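Local atomic coordinates of SPI-1 type 3 secretion system pilotin (Salmonella typhimurium, PDB entry 6XFJ), a protein that acts as the pilot protein that localizes the secretin InvG to the outer membrane during assembly of the type III secretion injectisome. Residues E36-Y40 against L73-L79. Residues are numbered along the deposited sequence; the frame is centred on the assembly and turned at random.
Sequences EHPQY and LAAHERL
His76 holds its CG anti to the backbone N (chi1 168°), which carries the imidazole out from helix 68-80 to meet two rings, those of His37 and Tyr40. Both leave residues 36-40 with CG anti to the carbonyl carbon, and each reaches a different part of the His76 ring. His37 comes over one face: its CD2 lies 3.5 Å from His76 NE2, displaced toward the rim, and the edge of the His37 ring is directed at the His76 face. The two planes stand at 65° with centroids 4.5 Å apart, a T-shaped (edge-to-face) pair. Tyr40 approaches at the edge instead. Its OH lies 2.7 Å from His76 ND1 in a short hydrogen bond that runs near the planes of both rings, although these are turned at 83° to each other; neither ring overlies the other. One bond at the edge and one ring against the face should together restrict rotation of the His76 imidazole.

In this all-helical pilotin domain, the resulting aromatic cluster ties the turn after helix 25-36, together with the start of helix 39-42, to helix 68-80. His37 ND1 is turned back to helix 25-36, where it is hydrogen-bonded to Phe33 O and the ring stacks on that same phenylalanine, while NE2 faces helix 68-80. Phe33 also touches Tyr40 and His76, backing the cluster from helix 25-36.

Two leucines of helix 68-80, one turn before and one turn after His76, add methyl contacts. Leu73 CD1 lies 4.0 Å from both His37 NE2 and His37 CE1, the two side chains crossing at about a right angle. Leu79 CD1 approaches the phenol end of Tyr40, with an apolar contact of 4.3 Å to Tyr40 CE1, while the buried tyrosine also packs on Leu50 of helix 44-59.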
ATOM      1  N   GLU B  36      -4.860   1.288 -16.819  1.00 15.34           N
ATOM      2  CA  GLU B  36      -4.630  -0.054 -17.438  1.00 15.64           C
ATOM      3  C   GLU B  36      -5.987  -0.764 -17.668  1.00 14.61           C
ATOM      4  O   GLU B  36      -5.994  -1.785 -18.352  1.00 16.94           O
ATOM      5  CB  GLU B  36      -3.745  -0.937 -16.536  1.00 16.53           C
ATOM      6  CG  GLU B  36      -2.273  -0.601 -16.512  1.00 18.37           C
ATOM      7  CD  GLU B  36      -1.501  -1.375 -15.451  1.00 19.91           C
ATOM      8  OE1 GLU B  36      -2.165  -2.127 -14.679  1.00 25.65           O
ATOM      9  OE2 GLU B  36      -0.234  -1.254 -15.407  1.00 24.89           O
ATOM     10  N   HIS B  37      -7.061  -0.321 -16.992  1.00 13.34           N
ATOM     11  CA  HIS B  37      -8.375  -1.021 -17.023  1.00 14.44           C
ATOM     12  C   HIS B  37      -9.490  -0.014 -17.263  1.00 14.50           C
ATOM     13  O   HIS B  37     -10.399   0.088 -16.427  1.00 14.63           O
ATOM     14  CB  HIS B  37      -8.575  -1.815 -15.727  1.00 14.38           C
ATOM     15  CG  HIS B  37      -7.519  -2.826 -15.464  1.00 13.42           C
ATOM     16  ND1 HIS B  37      -6.309  -2.500 -14.826  1.00 14.19           N
ATOM     17  CD2 HIS B  37      -7.485  -4.161 -15.700  1.00 15.87           C
ATOM     18  CE1 HIS B  37      -5.564  -3.602 -14.731  1.00 15.19           C
ATOM     19  NE2 HIS B  37      -6.258  -4.630 -15.262  1.00 16.13           N
ATOM     20  N   PRO B  38      -9.553   0.612 -18.454  1.00 17.67           N
ATOM     21  CA  PRO B  38     -10.504   1.688 -18.721  1.00 19.89           C
ATOM     22  C   PRO B  38     -11.962   1.234 -18.818  1.00 18.21           C
ATOM     23  O   PRO B  38     -12.845   2.084 -18.817  1.00 19.69           O
ATOM     24  CB  PRO B  38     -10.034   2.233 -20.073  1.00 22.96           C
ATOM     25  CG  PRO B  38      -9.286   1.078 -20.707  1.00 22.17           C
ATOM     26  CD  PRO B  38      -8.607   0.393 -19.538  1.00 17.49           C
ATOM     27  N   GLN B  39     -12.213  -0.066 -18.913  1.00 17.93           N
ATOM     28  CA  GLN B  39     -13.615  -0.590 -18.815  1.00 18.99           C
ATOM     29  C   GLN B  39     -14.330  -0.064 -17.561  1.00 16.14           C
ATOM     30  O   GLN B  39     -15.550   0.170 -17.577  1.00 17.97           O
ATOM     31  CB  GLN B  39     -13.649  -2.119 -18.864  1.00 20.58           C
ATOM     32  CG  GLN B  39     -15.042  -2.716 -18.829  1.00 25.59           C
ATOM     33  CD  GLN B  39     -16.002  -2.209 -19.891  1.00 31.33           C
ATOM     34  OE1 GLN B  39     -15.622  -1.854 -21.027  1.00 35.03           O
ATOM     35  NE2 GLN B  39     -17.279  -2.196 -19.510  1.00 30.66           N
ATOM     36  N   TYR B  40     -13.610   0.106 -16.471  1.00 15.46           N
ATOM     37  CA  TYR B  40     -14.201   0.589 -15.207  1.00 13.42           C
ATOM     38  C   TYR B  40     -14.635   2.053 -15.275  1.00 14.56           C
ATOM     39  O   TYR B  40     -15.422   2.461 -14.410  1.00 17.65           O
ATOM     40  CB  TYR B  40     -13.281   0.273 -14.037  1.00 12.59           C
ATOM     41  CG  TYR B  40     -13.121  -1.212 -13.900  1.00 12.65           C
ATOM     42  CD1 TYR B  40     -14.208  -1.987 -13.523  1.00 12.32           C
ATOM     43  CD2 TYR B  40     -11.908  -1.843 -14.089  1.00 13.18           C
ATOM     44  CE1 TYR B  40     -14.083  -3.358 -13.410  1.00 13.01           C
ATOM     45  CE2 TYR B  40     -11.766  -3.215 -13.933  1.00 12.38           C
ATOM     46  CZ  TYR B  40     -12.869  -3.987 -13.621  1.00 12.34           C
ATOM     47  OH  TYR B  40     -12.732  -5.352 -13.495  1.00 14.24           O
ATOM     48  N   LEU B  73      -6.110  -5.301  -8.470  1.00  8.66           N
ATOM     49  CA  LEU B  73      -5.882  -6.310  -9.523  1.00  9.38           C
ATOM     50  C   LEU B  73      -6.529  -7.642  -9.091  1.00  8.14           C
ATOM     51  O   LEU B  73      -7.156  -8.282  -9.895  1.00  9.68           O
ATOM     52  CB  LEU B  73      -4.388  -6.460  -9.770  1.00 10.48           C
ATOM     53  CG  LEU B  73      -3.997  -7.243 -11.016  1.00 13.78           C
ATOM     54  CD1 LEU B  73      -4.450  -6.575 -12.284  1.00 17.37           C
ATOM     55  CD2 LEU B  73      -2.503  -7.426 -11.058  1.00 13.38           C
ATOM     56  N   ALA B  74      -6.357  -8.021  -7.819  1.00  8.74           N
ATOM     57  CA  ALA B  74      -7.047  -9.222  -7.283  1.00  8.93           C
ATOM     58  C   ALA B  74      -8.571  -9.119  -7.437  1.00  9.16           C
ATOM     59  O   ALA B  74      -9.189 -10.102  -7.858  1.00 11.17           O
ATOM     60  CB  ALA B  74      -6.667  -9.467  -5.858  1.00 11.02           C
ATOM     61  N   ALA B  75      -9.128  -7.961  -7.157  1.00  8.16           N
ATOM     62  CA  ALA B  75     -10.584  -7.749  -7.290  1.00 10.11           C
ATOM     63  C   ALA B  75     -11.006  -7.928  -8.752  1.00  9.86           C
ATOM     64  O   ALA B  75     -11.975  -8.654  -9.017  1.00 10.55           O
ATOM     65  CB  ALA B  75     -10.928  -6.395  -6.752  1.00  9.48           C
ATOM     66  N   HIS B  76     -10.198  -7.372  -9.655  1.00 10.13           N
ATOM     67  CA  HIS B  76     -10.479  -7.488 -11.087  1.00  9.26           C
ATOM     68  C   HIS B  76     -10.441  -8.960 -11.474  1.00  9.22           C
ATOM     69  O   HIS B  76     -11.300  -9.409 -12.244  1.00 10.09           O
ATOM     70  CB  HIS B  76      -9.451  -6.654 -11.811  1.00  9.31           C
ATOM     71  CG  HIS B  76      -9.402  -6.871 -13.265  1.00 11.38           C
ATOM     72  ND1 HIS B  76     -10.381  -6.436 -14.115  1.00 12.40           N
ATOM     73  CD2 HIS B  76      -8.419  -7.428 -14.027  1.00 12.91           C
ATOM     74  CE1 HIS B  76     -10.024  -6.729 -15.366  1.00 14.58           C
ATOM     75  NE2 HIS B  76      -8.837  -7.372 -15.330  1.00 14.38           N
ATOM     76  N   GLU B  77      -9.413  -9.662 -11.073  1.00  8.29           N
ATOM     77  CA  GLU B  77      -9.255 -11.081 -11.453  1.00  9.56           C
ATOM     78  C   GLU B  77     -10.360 -11.935 -10.873  1.00 10.18           C
ATOM     79  O   GLU B  77     -10.805 -12.868 -11.524  1.00 10.82           O
ATOM     80  CB  GLU B  77      -7.876 -11.581 -11.022  1.00 10.12           C
ATOM     81  CG  GLU B  77      -6.734 -10.990 -11.821  1.00 10.12           C
ATOM     82  CD  GLU B  77      -5.331 -11.483 -11.508  1.00 11.67           C
ATOM     83  OE1 GLU B  77      -5.199 -12.569 -11.091  1.00 13.12           O
ATOM     84  OE2 GLU B  77      -4.385 -10.761 -11.805  1.00 13.53           O
ATOM     85  N   ARG B  78     -10.798 -11.613  -9.660  1.00 10.26           N
ATOM     86  CA  ARG B  78     -11.915 -12.367  -9.082  1.00 12.51           C
ATOM     87  C   ARG B  78     -13.181 -12.137  -9.953  1.00 11.36           C
ATOM     88  O   ARG B  78     -13.960 -13.099 -10.172  1.00 14.07           O
ATOM     89  CB  ARG B  78     -12.186 -11.998  -7.621  1.00 13.72           C
ATOM     90  CG  ARG B  78     -11.086 -12.453  -6.677  1.00 15.64           C
ATOM     91  CD  ARG B  78     -11.364 -12.035  -5.242  1.00 22.26           C
ATOM     92  NE  ARG B  78     -10.294 -12.444  -4.350  1.00 28.77           N
ATOM     93  CZ  ARG B  78     -10.366 -12.439  -3.025  1.00 26.59           C
ATOM     94  NH1 ARG B  78     -11.480 -12.042  -2.430  1.00 31.48           N
ATOM     95  NH2 ARG B  78      -9.309 -12.794  -2.315  1.00 34.91           N
ATOM     96  N   LEU B  79     -13.421 -10.912 -10.418  1.00 13.08           N
ATOM     97  CA  LEU B  79     -14.545 -10.634 -11.335  1.00 12.60           C
ATOM     98  C   LEU B  79     -14.377 -11.471 -12.598  1.00 13.50           C
ATOM     99  O   LEU B  79     -15.382 -11.992 -13.075  1.00 16.68           O
ATOM    100  CB  LEU B  79     -14.595  -9.160 -11.714  1.00 16.55           C
ATOM    101  CG  LEU B  79     -15.134  -8.234 -10.639  1.00 18.66           C
ATOM    102  CD1 LEU B  79     -15.321  -6.830 -11.194  1.00 19.80           C
ATOM    103  CD2 LEU B  79     -16.459  -8.762 -10.114  1.00 22.24           C
TER